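Local coordinates for protein acetone carboxylase alpha subunit (Xanthobacter autotrophicus Py2, PDB 5M45) that belongs to the hydantoinase B/oxoprolinase family and forms part of a multi-chain assembly that binds manganese, at residues Thr202-Gly207 against Arg214-Glu219; Gly113-Ala118 against Gly171-Val176; Asp210-Asp215 against Leu232-Arg237; Ile146-Val149 against Ile154-Ile157. All coordinates share one frame; numbering follows the deposited sequence.

Contact 1: Thr202-Gly207 against Arg214-Glu219; sequences TCRKVG and RDWLHE
V206 and R204, on strand 204-208, meet one face of helix 214-222 in a strand-to-helix packing; the axes of the two short segments run nearly at right angles (102°) and come within 8.0 Å. The strand carries a classic bulge where V206 and G207 lie opposite the single residue I138. Along the helix, D215 comes first: its OD2 lies 4.2 Å from R204 NH2, beyond salt-bridge range, and accepts a hydrogen bond from the backbone N of K205 of the second subunit. W216 follows, its CG anti to the backbone N, which lays the indole under V206: CG1 stands over the six-membered ring in a CH-pi contact, 3.6 Å from the centroid. A branched, compact valine suits this broad apolar face. The rim of the same ring, at CE3, lies over one face of the R204 guanidinium, the two planes 74° apart. At E219, the extended R204 chain carries its guanidinium out to the carboxylate, whose OE1 is also held by the Y199 hydroxyl. A water accepts from R204 NH2 and gives weak bonds to D215 O and E219 OE2, bridging strand and helix. The salt bridge runs from R204 NH1 to E219 OE1 at 3.1 Å, in the guanidinium plane but 46° above that of the carboxylate.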
loop_
_atom_site.group_PDB
_atom_site.type_symbol
_atom_site.label_atom_id
_atom_site.label_comp_id
_atom_site.label_asym_id
_atom_site.label_seq_id
_atom_site.Cartn_x
_atom_site.Cartn_y
_atom_site.Cartn_z
ATOM N N THR A 202 7.053 -5.548 5.510
ATOM C CA THR A 202 8.321 -5.532 6.266
ATOM C C THR A 202 8.411 -6.670 7.292
ATOM O O THR A 202 7.925 -6.523 8.406
ATOM C CB THR A 202 8.555 -4.162 6.948
ATOM O OG1 THR A 202 8.540 -3.117 5.978
ATOM C CG2 THR A 202 9.909 -4.127 7.699
ATOM N N CYS A 203 9.017 -7.792 6.902
ATOM C CA CYS A 203 9.216 -8.964 7.792
ATOM C C CYS A 203 7.967 -9.288 8.664
ATOM O O CYS A 203 8.041 -9.492 9.891
ATOM C CB CYS A 203 10.485 -8.751 8.635
ATOM S SG CYS A 203 12.028 -8.790 7.671
ATOM N N ARG A 204 6.818 -9.392 7.986
ATOM C CA ARG A 204 5.535 -9.597 8.676
ATOM C C ARG A 204 5.354 -11.064 9.070
ATOM O O ARG A 204 5.622 -11.964 8.277
ATOM C CB ARG A 204 4.411 -9.131 7.769
ATOM C CG ARG A 204 2.988 -9.323 8.330
ATOM C CD ARG A 204 1.934 -8.637 7.485
ATOM N NE ARG A 204 0.598 -8.955 7.973
ATOM C CZ ARG A 204 -0.544 -8.436 7.481
ATOM N NH1 ARG A 204 -0.527 -7.542 6.500
ATOM N NH2 ARG A 204 -1.713 -8.814 7.985
ATOM N N LYS A 205 4.888 -11.319 10.294
ATOM C CA LYS A 205 4.471 -12.680 10.651
ATOM C C LYS A 205 3.057 -12.910 10.068
ATOM O O LYS A 205 2.080 -12.332 10.544
ATOM C CB LYS A 205 4.482 -12.937 12.177
ATOM C CG LYS A 205 4.279 -14.425 12.524
ATOM C CD LYS A 205 4.192 -14.761 14.000
ATOM C CE LYS A 205 5.447 -14.307 14.724
ATOM N NZ LYS A 205 5.584 -14.875 16.092
ATOM N N VAL A 206 2.977 -13.743 9.031
ATOM C CA VAL A 206 1.737 -13.995 8.287
ATOM C C VAL A 206 1.090 -15.362 8.604
ATOM O O VAL A 206 -0.002 -15.663 8.086
ATOM C CB VAL A 206 1.947 -13.885 6.773
ATOM C CG1 VAL A 206 2.373 -12.441 6.420
ATOM C CG2 VAL A 206 2.924 -14.929 6.206
ATOM N N GLY A 207 1.722 -16.145 9.471
ATOM C CA GLY A 207 1.185 -17.422 9.900
ATOM C C GLY A 207 1.898 -18.001 11.105
ATOM O O GLY A 207 3.027 -17.596 11.466
ATOM N N ARG A 214 -5.956 -15.440 8.271
ATOM C CA ARG A 214 -6.999 -14.985 7.353
ATOM C C ARG A 214 -6.953 -13.453 7.079
ATOM O O ARG A 214 -7.241 -13.035 5.949
ATOM C CB ARG A 214 -8.384 -15.367 7.871
ATOM C CG ARG A 214 -9.460 -15.324 6.804
ATOM C CD ARG A 214 -10.867 -15.437 7.335
ATOM N NE ARG A 214 -11.111 -16.542 8.261
ATOM C CZ ARG A 214 -11.446 -17.786 7.944
ATOM N NH1 ARG A 214 -11.691 -18.668 8.925
ATOM N NH2 ARG A 214 -11.520 -18.198 6.685
ATOM N N ASP A 215 -6.615 -12.635 8.088
ATOM C CA ASP A 215 -6.514 -11.179 7.883
ATOM C C ASP A 215 -5.448 -10.844 6.838
ATOM O O ASP A 215 -5.693 -9.988 5.963
ATOM C CB ASP A 215 -6.307 -10.361 9.191
ATOM C CG ASP A 215 -5.157 -10.875 10.072
ATOM O OD1 ASP A 215 -4.859 -12.079 10.051
ATOM O OD2 ASP A 215 -4.543 -10.044 10.805
ATOM N N TRP A 216 -4.295 -11.534 6.897
ATOM C CA TRP A 216 -3.257 -11.439 5.863
ATOM C C TRP A 216 -3.770 -11.855 4.477
ATOM O O TRP A 216 -3.545 -11.158 3.471
ATOM C CB TRP A 216 -2.026 -12.284 6.235
ATOM C CG TRP A 216 -1.148 -12.698 5.074
ATOM C CD1 TRP A 216 -1.090 -13.937 4.500
ATOM C CD2 TRP A 216 -0.262 -11.864 4.326
ATOM N NE1 TRP A 216 -0.199 -13.934 3.449
ATOM C CE2 TRP A 216 0.333 -12.673 3.323
ATOM C CE3 TRP A 216 0.111 -10.512 4.414
ATOM C CZ2 TRP A 216 1.294 -12.174 2.410
ATOM C CZ3 TRP A 216 1.055 -10.004 3.474
ATOM C CH2 TRP A 216 1.643 -10.839 2.513
ATOM N N LEU A 217 -4.456 -12.994 4.424
ATOM C CA LEU A 217 -4.973 -13.532 3.153
ATOM C C LEU A 217 -5.935 -12.552 2.463
ATOM O O LEU A 217 -5.732 -12.210 1.284
ATOM C CB LEU A 217 -5.620 -14.926 3.352
ATOM C CG LEU A 217 -4.703 -16.083 3.755
ATOM C CD1 LEU A 217 -5.490 -17.309 4.212
ATOM C CD2 LEU A 217 -3.723 -16.474 2.630
ATOM N N HIS A 218 -6.931 -12.055 3.212
ATOM C CA HIS A 218 -7.927 -11.136 2.653
ATOM C C HIS A 218 -7.299 -9.796 2.185
ATOM O O HIS A 218 -7.615 -9.283 1.110
ATOM C CB HIS A 218 -9.095 -10.889 3.622
ATOM C CG HIS A 218 -10.078 -12.032 3.738
ATOM N ND1 HIS A 218 -11.437 -11.828 3.860
ATOM C CD2 HIS A 218 -9.911 -13.377 3.690
ATOM C CE1 HIS A 218 -12.061 -12.991 3.910
ATOM N NE2 HIS A 218 -11.162 -13.944 3.787
ATOM N N GLU A 219 -6.381 -9.262 2.988
ATOM C CA GLU A 219 -5.750 -7.979 2.675
ATOM C C GLU A 219 -4.846 -8.040 1.465
ATOM O O GLU A 219 -5.008 -7.259 0.496
ATOM C CB GLU A 219 -4.980 -7.466 3.897
ATOM C CG GLU A 219 -4.434 -6.063 3.748
ATOM C CD GLU A 219 -3.562 -5.668 4.957
ATOM O OE1 GLU A 219 -2.334 -5.761 4.761
ATOM O OE2 GLU A 219 -4.074 -5.287 6.062
HETATM O O HOH W 1 -4.308 -7.806 7.351
#

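Contact 2: Gly113-Ala118 against Gly171-Val176; sequences GTMGAA and GGVTHV. With MN (manganese (II) ion), chain M; AE4 (3,6,9,12,15-pentaoxaheptadecan-1-ol), chain P.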
loop_
_atom_site.group_PDB
_atom_site.type_symbol
_atom_site.label_atom_id
_atom_site.label_comp_id
_atom_site.label_asym_id
_atom_site.label_seq_id
_atom_site.Cartn_x
_atom_site.Cartn_y
_atom_site.Cartn_z
ATOM N N GLY A 113 21.361 -13.149 -1.120
ATOM C CA GLY A 113 21.719 -11.962 -0.340
ATOM C C GLY A 113 20.553 -11.191 0.238
ATOM O O GLY A 113 20.594 -10.813 1.405
ATOM N N THR A 114 19.492 -10.943 -0.556
ATOM C CA THR A 114 18.330 -10.145 -0.054
ATOM C C THR A 114 17.600 -10.835 1.111
ATOM O O THR A 114 17.277 -10.192 2.111
ATOM C CB THR A 114 17.309 -9.787 -1.136
ATOM O OG1 THR A 114 16.675 -10.980 -1.597
ATOM C CG2 THR A 114 17.960 -9.097 -2.300
ATOM N N MET A 115 17.374 -12.133 1.027
ATOM C CA MET A 115 16.629 -12.872 2.094
ATOM C C MET A 115 17.493 -12.995 3.373
ATOM O O MET A 115 16.972 -12.884 4.497
ATOM C CB MET A 115 16.143 -14.245 1.611
ATOM C CG MET A 115 15.028 -14.165 0.565
ATOM S SD MET A 115 14.309 -15.754 0.008
ATOM C CE MET A 115 15.682 -16.567 -0.757
ATOM N N GLY A 116 18.809 -13.168 3.203
ATOM C CA GLY A 116 19.715 -13.139 4.362
ATOM C C GLY A 116 19.749 -11.781 5.064
ATOM O O GLY A 116 19.769 -11.701 6.317
ATOM N N ALA A 117 19.752 -10.705 4.267
ATOM C CA ALA A 117 19.700 -9.363 4.827
ATOM C C ALA A 117 18.365 -9.085 5.555
ATOM O O ALA A 117 18.353 -8.361 6.533
ATOM C CB ALA A 117 19.985 -8.318 3.753
ATOM N N ALA A 118 17.266 -9.663 5.091
ATOM C CA ALA A 118 15.983 -9.559 5.800
ATOM C C ALA A 118 16.027 -10.304 7.151
ATOM O O ALA A 118 15.538 -9.781 8.163
ATOM C CB ALA A 118 14.822 -10.063 4.959
ATOM N N GLY A 171 14.656 -19.716 3.182
ATOM C CA GLY A 171 13.971 -18.667 2.417
ATOM C C GLY A 171 13.582 -19.148 1.035
ATOM O O GLY A 171 14.361 -19.871 0.390
ATOM N N GLY A 172 12.388 -18.755 0.589
ATOM C CA GLY A 172 11.929 -18.988 -0.785
ATOM C C GLY A 172 11.374 -17.723 -1.417
ATOM O O GLY A 172 10.637 -16.967 -0.763
ATOM N N VAL A 173 11.769 -17.450 -2.661
ATOM C CA VAL A 173 11.351 -16.245 -3.403
ATOM C C VAL A 173 10.697 -16.618 -4.723
ATOM O O VAL A 173 11.151 -17.567 -5.390
ATOM C CB VAL A 173 12.521 -15.269 -3.622
ATOM C CG1 VAL A 173 13.668 -15.934 -4.398
ATOM C CG2 VAL A 173 12.072 -13.992 -4.352
ATOM N N THR A 174 9.632 -15.896 -5.091
ATOM C CA THR A 174 9.064 -15.937 -6.452
ATOM C C THR A 174 8.894 -14.503 -6.971
ATOM O O THR A 174 8.426 -13.618 -6.230
ATOM C CB THR A 174 7.655 -16.565 -6.522
ATOM O OG1 THR A 174 6.785 -15.887 -5.609
ATOM C CG2 THR A 174 7.661 -18.039 -6.178
ATOM N N HIS A 175 9.242 -14.273 -8.228
ATOM C CA HIS A 175 8.828 -13.040 -8.915
ATOM C C HIS A 175 7.338 -13.131 -9.271
ATOM O O HIS A 175 6.967 -13.993 -10.066
ATOM C CB HIS A 175 9.636 -12.794 -10.202
ATOM C CG HIS A 175 9.157 -11.587 -10.961
ATOM N ND1 HIS A 175 9.795 -10.370 -10.920
ATOM C CD2 HIS A 175 8.023 -11.391 -11.684
ATOM C CE1 HIS A 175 9.094 -9.480 -11.608
ATOM N NE2 HIS A 175 8.020 -10.075 -12.089
ATOM N N VAL A 176 6.505 -12.264 -8.680
ATOM C CA VAL A 176 5.031 -12.239 -8.973
ATOM C C VAL A 176 4.713 -11.217 -10.070
ATOM O O VAL A 176 5.498 -10.267 -10.309
ATOM C CB VAL A 176 4.167 -11.977 -7.721
ATOM C CG1 VAL A 176 4.514 -12.984 -6.620
ATOM C CG2 VAL A 176 4.327 -10.528 -7.187
HETATM MN MN MN M . 11.681 -9.761 -9.745
HETATM C C2 AE4 P . 36.258 -4.522 6.909
HETATM C C3 AE4 P . 35.220 -4.916 7.958
HETATM O O4 AE4 P . 35.010 -6.330 7.909
HETATM C C5 AE4 P . 34.429 -6.914 9.086
HETATM C C6 AE4 P . 33.626 -8.169 8.725
HETATM O O7 AE4 P . 32.209 -7.975 8.857
HETATM C C8 AE4 P . 31.664 -7.131 7.831
HETATM C C9 AE4 P . 30.185 -6.913 8.096
HETATM C C11 AE4 P . 29.036 -7.463 6.052
HETATM O O10 AE4 P . 29.434 -7.877 7.356
HETATM C C12 AE4 P . 29.316 -8.588 5.071
HETATM O O13 AE4 P . 28.223 -9.508 5.036
HETATM C C14 AE4 P . 28.150 -10.201 3.797
HETATM C C15 AE4 P . 27.102 -11.306 3.881
HETATM O O16 AE4 P . 25.810 -10.701 3.871
HETATM C C17 AE4 P . 25.168 -10.696 2.601
HETATM C C18 AE4 P . 23.744 -10.195 2.808
HETATM O O19 AE4 P . 23.063 -11.041 3.762
#
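This is a buried helix-on-sheet contact in which one methionine, M115, reaches from helix 113-118 to the strand 171-175 beneath it. The segment axes come within 9.1 Å, and the directions differ by 128°. M115 does the touching: its sulfur SD rests 3.6 Å from G171 C and equally near G172 N, so it lies against the peptide joining the two glycines. The chain leaves the helix with CG anti to the carbonyl carbon, and the bend at its end (chi3 -63°) brings CE back over G171, 3.7 Å from G171 O. Glycine suits position 171 because a CB there would point at the helix and run into the sulfur; the flexible, unbranched methionine in turn can lie against the bare glycine backbone. V173, the next residue facing the helix, adds its CB at 4.1 Å from SD, a looser apolar touch. Each segment also serves a bound group. H175 ND1 binds the manganese ion at 2.3 Å; H150 and D153 also bind the ion, and S186 bonds the other ring nitrogen of H175. On the helix, G113 O receives a weak hydrogen bond from O19 of the ligand AE4, whose end also lies close to G116. Strand 165-175 runs between strands 90-95 and 153-162, and M115 spans this layer, touching T93 and Y95 on one neighbour and H155 on the other.

Contact 3: Asp210-Asp215 against Leu232-Arg237; sequences DTLFRD and LDERTR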
loop_
_atom_site.group_PDB
_atom_site.type_symbol
_atom_site.label_atom_id
_atom_site.label_comp_id
_atom_site.label_asym_id
_atom_site.label_seq_id
_atom_site.Cartn_x
_atom_site.Cartn_y
_atom_site.Cartn_z
ATOM N N ASP A 210 2.087 -23.448 11.102
ATOM C CA ASP A 210 2.087 -23.832 9.681
ATOM C C ASP A 210 0.841 -23.380 8.910
ATOM O O ASP A 210 0.561 -23.899 7.828
ATOM C CB ASP A 210 2.350 -25.366 9.508
ATOM C CG ASP A 210 3.824 -25.758 9.774
ATOM O OD1 ASP A 210 4.712 -24.893 9.984
ATOM O OD2 ASP A 210 4.112 -26.982 9.765
ATOM N N THR A 211 0.122 -22.391 9.439
ATOM C CA THR A 211 -1.188 -22.001 8.916
ATOM C C THR A 211 -1.215 -20.487 8.686
ATOM O O THR A 211 -0.936 -19.721 9.628
ATOM C CB THR A 211 -2.312 -22.376 9.884
ATOM O OG1 THR A 211 -2.197 -23.755 10.214
ATOM C CG2 THR A 211 -3.692 -22.159 9.253
ATOM N N LEU A 212 -1.558 -20.064 7.455
ATOM C CA LEU A 212 -1.648 -18.634 7.149
ATOM C C LEU A 212 -2.841 -17.924 7.833
ATOM O O LEU A 212 -3.945 -18.479 7.921
ATOM C CB LEU A 212 -1.694 -18.421 5.623
ATOM C CG LEU A 212 -0.397 -18.809 4.895
ATOM C CD1 LEU A 212 -0.642 -18.794 3.415
ATOM C CD2 LEU A 212 0.748 -17.868 5.186
ATOM N N PHE A 213 -2.622 -16.715 8.306
ATOM C CA PHE A 213 -3.684 -15.956 8.989
ATOM C C PHE A 213 -4.667 -15.377 7.954
ATOM O O PHE A 213 -4.256 -14.814 6.933
ATOM C CB PHE A 213 -3.117 -14.772 9.806
ATOM C CG PHE A 213 -2.121 -15.133 10.885
ATOM C CD1 PHE A 213 -2.319 -16.204 11.730
ATOM C CD2 PHE A 213 -1.003 -14.324 11.110
ATOM C CE1 PHE A 213 -1.406 -16.494 12.767
ATOM C CE2 PHE A 213 -0.089 -14.615 12.127
ATOM C CZ PHE A 213 -0.296 -15.713 12.956
ATOM N N ARG A 214 -5.956 -15.440 8.271
ATOM C CA ARG A 214 -6.999 -14.985 7.353
ATOM C C ARG A 214 -6.953 -13.453 7.079
ATOM O O ARG A 214 -7.241 -13.035 5.949
ATOM C CB ARG A 214 -8.384 -15.367 7.871
ATOM C CG ARG A 214 -9.460 -15.324 6.804
ATOM C CD ARG A 214 -10.867 -15.437 7.335
ATOM N NE ARG A 214 -11.111 -16.542 8.261
ATOM C CZ ARG A 214 -11.446 -17.786 7.944
ATOM N NH1 ARG A 214 -11.691 -18.668 8.925
ATOM N NH2 ARG A 214 -11.520 -18.198 6.685
ATOM N N ASP A 215 -6.615 -12.635 8.088
ATOM C CA ASP A 215 -6.514 -11.179 7.883
ATOM C C ASP A 215 -5.448 -10.844 6.838
ATOM O O ASP A 215 -5.693 -9.988 5.963
ATOM C CB ASP A 215 -6.307 -10.361 9.191
ATOM C CG ASP A 215 -5.157 -10.875 10.072
ATOM O OD1 ASP A 215 -4.859 -12.079 10.051
ATOM O OD2 ASP A 215 -4.543 -10.044 10.805
ATOM N N LEU A 232 -1.249 -18.678 -5.920
ATOM C CA LEU A 232 -0.506 -19.884 -6.232
ATOM C C LEU A 232 1.034 -19.688 -6.112
ATOM O O LEU A 232 1.758 -20.652 -5.799
ATOM C CB LEU A 232 -0.945 -20.497 -7.575
ATOM C CG LEU A 232 -2.361 -21.111 -7.525
ATOM C CD1 LEU A 232 -2.966 -21.315 -8.902
ATOM C CD2 LEU A 232 -2.378 -22.419 -6.752
ATOM N N ASP A 233 1.542 -18.469 -6.355
ATOM C CA ASP A 233 2.958 -18.162 -6.082
ATOM C C ASP A 233 3.278 -18.283 -4.575
ATOM O O ASP A 233 4.350 -18.776 -4.186
ATOM C CB ASP A 233 3.372 -16.775 -6.648
ATOM C CG ASP A 233 3.469 -16.766 -8.199
ATOM O OD1 ASP A 233 3.533 -17.854 -8.845
ATOM O OD2 ASP A 233 3.488 -15.654 -8.814
ATOM N N GLU A 234 2.329 -17.887 -3.725
ATOM C CA GLU A 234 2.502 -18.037 -2.297
ATOM C C GLU A 234 2.559 -19.518 -1.852
ATOM O O GLU A 234 3.413 -19.897 -1.041
ATOM C CB GLU A 234 1.437 -17.241 -1.517
ATOM C CG GLU A 234 1.436 -17.468 0.001
ATOM C CD GLU A 234 0.556 -16.464 0.740
ATOM O OE1 GLU A 234 -0.658 -16.381 0.417
ATOM O OE2 GLU A 234 1.093 -15.768 1.639
ATOM N N ARG A 235 1.647 -20.340 -2.368
ATOM C CA ARG A 235 1.667 -21.777 -2.062
ATOM C C ARG A 235 2.964 -22.441 -2.564
ATOM O O ARG A 235 3.498 -23.319 -1.874
ATOM C CB ARG A 235 0.416 -22.501 -2.598
ATOM C CG ARG A 235 -0.903 -21.946 -2.029
ATOM C CD ARG A 235 -1.006 -22.135 -0.495
ATOM N NE ARG A 235 -2.208 -21.574 0.046
ATOM C CZ ARG A 235 -2.604 -21.693 1.322
ATOM N NH1 ARG A 235 -3.730 -21.129 1.739
ATOM N NH2 ARG A 235 -1.895 -22.360 2.223
ATOM N N THR A 236 3.469 -21.998 -3.730
ATOM C CA THR A 236 4.778 -22.399 -4.249
ATOM C C THR A 236 5.924 -22.151 -3.256
ATOM O O THR A 236 6.747 -23.043 -3.012
ATOM C CB THR A 236 5.107 -21.637 -5.590
ATOM O OG1 THR A 236 4.134 -22.022 -6.589
ATOM C CG2 THR A 236 6.480 -21.956 -6.093
ATOM N N ARG A 237 5.969 -20.954 -2.674
ATOM C CA ARG A 237 7.040 -20.611 -1.728
ATOM C C ARG A 237 6.939 -21.450 -0.425
ATOM O O ARG A 237 7.954 -21.970 0.074
ATOM C CB ARG A 237 7.034 -19.118 -1.364
ATOM C CG ARG A 237 7.323 -18.162 -2.516
ATOM C CD ARG A 237 7.430 -16.697 -2.074
ATOM N NE ARG A 237 6.234 -16.203 -1.376
ATOM C CZ ARG A 237 5.177 -15.645 -1.955
ATOM N NH1 ARG A 237 5.092 -15.478 -3.268
ATOM N NH2 ARG A 237 4.162 -15.236 -1.198
HETATM O O HOH W 2 -2.473 -21.991 5.241
#
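L212, at the end of the short strand 211-212, faces E234 and R235 of segment 232-237, part of the long helix 227-255, across a wide gap: the closest CA atoms, those of L212 and R235, are 10.3 Å apart, so long side chains must bridge the distance. Just after L212 the chain turns into helix 214-222, with F213 at its N-cap position. L212 and E234 approach from opposite directions. The leucine sends CD1 to within 3.7 Å of E234 CD, resting a methyl on the carboxylate group, while CD2 stays farther off at 4.1 Å from OE2. E234 is extended, its CG anti to the backbone N (chi1 173°), and this carries the acid out to W216, whose indole NE1 bonds OE2; the buried carboxylate thus has a polar partner beside its apolar neighbour. R235 takes a bent path (chi2 -63°) that brings its guanidinium back beside the leucine, with CD1 3.9 Å above one face and toward the rim. A water joins the same two residues, accepting from L212 N and from R235 NH2, each at 3.1 Å. Arginine fits this partly exposed place because its flat group can cover a methyl while its N-H groups reach partners in the chain of another protein, NH1 an acidic side chain and NH2 the backbone. Leucine, in turn, packs between strand and helix, also touching V206 and I238. The result is the packing of a long helix against the outermost strand, within this chain, of an antiparallel sheet, at a junction between protein chains.

Contact 4: Ile146-Val149 against Ile154-Ile157; sequences IGNV and IHTI
N148 places its CG anti to the backbone N (chi1 -159°), while H155 sends its ring the other way, CG anti to the carbonyl carbon, and these two choices let the side chains meet from opposite directions across a backbone gap of 9.0 Å between the CA atoms of N148 and I154. The meeting is narrow. H155 NE2 gives a weak hydrogen bond to N148 OD1, 3.0 Å long but bent, with an N-H...O angle of 129°. The amide oxygen lies at the edge of the imidazole, near its plane, whereas the amide itself is turned 64° from the ring. CE1 is the other ring atom close by, 3.5 Å from OD1.

Asparagine suits this place because its two ends do different work: OD1 meets the histidine, and ND2 donates to the backbone oxygens of D153 and N142, which fixes the amide's rotation. Histidine offers a flat ring with an N-H at its edge, and this ring also packs on T114 and M115 of helix 111-124 and meets the ring of H111. G147 precedes the asparagine in a backbone shape that calls for glycine. The N148 side chain lies about 7 Å from the manganese ion. A loop is thus tied to strand 153-162 by its asparagine, forming second-shell structure next to a metal site that draws on H150 in the loop, D153 at the start of strand 153-162 and H175 at the end of strand 165-175.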
loop_
_atom_site.group_PDB
_atom_site.type_symbol
_atom_site.label_atom_id
_atom_site.label_comp_id
_atom_site.label_asym_id
_atom_site.label_seq_id
_atom_site.Cartn_x
_atom_site.Cartn_y
_atom_site.Cartn_z
ATOM N N ILE A 146 15.091 -2.382 3.318
ATOM C CA ILE A 146 15.993 -3.253 4.063
ATOM C C ILE A 146 16.779 -4.218 3.147
ATOM O O ILE A 146 17.451 -5.127 3.651
ATOM C CB ILE A 146 15.264 -4.020 5.196
ATOM C CG1 ILE A 146 14.315 -5.077 4.665
ATOM C CG2 ILE A 146 14.493 -3.041 6.094
ATOM C CD1 ILE A 146 13.675 -5.915 5.743
ATOM N N GLY A 147 16.719 -3.987 1.822
ATOM C CA GLY A 147 17.631 -4.641 0.899
ATOM C C GLY A 147 17.116 -5.344 -0.339
ATOM O O GLY A 147 17.945 -5.706 -1.204
ATOM N N ASN A 148 15.808 -5.528 -0.477
ATOM C CA ASN A 148 15.242 -6.267 -1.615
ATOM C C ASN A 148 15.402 -5.516 -2.982
ATOM O O ASN A 148 15.522 -4.291 -3.005
ATOM C CB ASN A 148 13.744 -6.568 -1.391
ATOM C CG ASN A 148 13.220 -7.742 -2.250
ATOM O OD1 ASN A 148 13.993 -8.575 -2.749
ATOM N ND2 ASN A 148 11.885 -7.822 -2.388
ATOM N N VAL A 149 15.330 -6.268 -4.087
ATOM C CA VAL A 149 15.431 -5.711 -5.426
ATOM C C VAL A 149 14.248 -4.795 -5.745
ATOM O O VAL A 149 14.435 -3.624 -6.129
ATOM C CB VAL A 149 15.501 -6.849 -6.478
ATOM C CG1 VAL A 149 15.457 -6.250 -7.886
ATOM C CG2 VAL A 149 16.740 -7.697 -6.286
ATOM N N ILE A 154 8.744 -11.533 -3.899
ATOM C CA ILE A 154 8.199 -11.799 -2.581
ATOM C C ILE A 154 8.955 -12.950 -1.897
ATOM O O ILE A 154 9.127 -14.040 -2.502
ATOM C CB ILE A 154 6.695 -12.190 -2.655
ATOM C CG1 ILE A 154 5.877 -11.169 -3.487
ATOM C CG2 ILE A 154 6.131 -12.376 -1.257
ATOM C CD1 ILE A 154 5.806 -9.785 -2.888
ATOM N N HIS A 155 9.384 -12.706 -0.659
ATOM C CA HIS A 155 10.047 -13.717 0.185
ATOM C C HIS A 155 9.075 -14.361 1.206
ATOM O O HIS A 155 8.297 -13.642 1.842
ATOM C CB HIS A 155 11.208 -13.141 1.025
ATOM C CG HIS A 155 12.106 -12.195 0.300
ATOM N ND1 HIS A 155 12.817 -11.212 0.959
ATOM C CD2 HIS A 155 12.450 -12.101 -1.007
ATOM C CE1 HIS A 155 13.552 -10.538 0.080
ATOM N NE2 HIS A 155 13.336 -11.057 -1.122
ATOM N N THR A 156 9.183 -15.692 1.371
ATOM C CA THR A 156 8.611 -16.436 2.495
ATOM C C THR A 156 9.811 -17.026 3.257
ATOM O O THR A 156 10.686 -17.656 2.661
ATOM C CB THR A 156 7.659 -17.555 2.038
ATOM O OG1 THR A 156 6.531 -17.005 1.350
ATOM C CG2 THR A 156 7.147 -18.385 3.248
ATOM N N ILE A 157 9.884 -16.738 4.558
ATOM C CA ILE A 157 11.007 -17.129 5.438
ATOM C C ILE A 157 10.462 -17.931 6.671
ATOM O O ILE A 157 9.554 -17.479 7.367
ATOM C CB ILE A 157 11.795 -15.874 5.883
ATOM C CG1 ILE A 157 12.456 -15.156 4.688
ATOM C CG2 ILE A 157 12.881 -16.251 6.884
ATOM C CD1 ILE A 157 12.807 -13.698 5.006
#

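Overall arrangement
The four contacts gather around one antiparallel sheet. Contacts 2 and 4 are closest, their centres about 4 Å apart, where strands 153-162 and 165-175 pair through G172 O and T156 N (2.9 Å). Both border the manganese site: H175 of contact 2 binds the ion, while N148 of contact 4 stands behind it. Contacts 1 and 3, with centres about 9 Å apart, share R214 and D215 and are linked by a probable hydrogen bond between V206 O and F213 N (2.8 Å); both touch the second subunit. R237 of contact 3 joins the groups, reaching T174 of contact 2 and T156 of contact 4, although the centres lie about 16 Å away. Among the four contacts, AE4 touches the helix of contact 2.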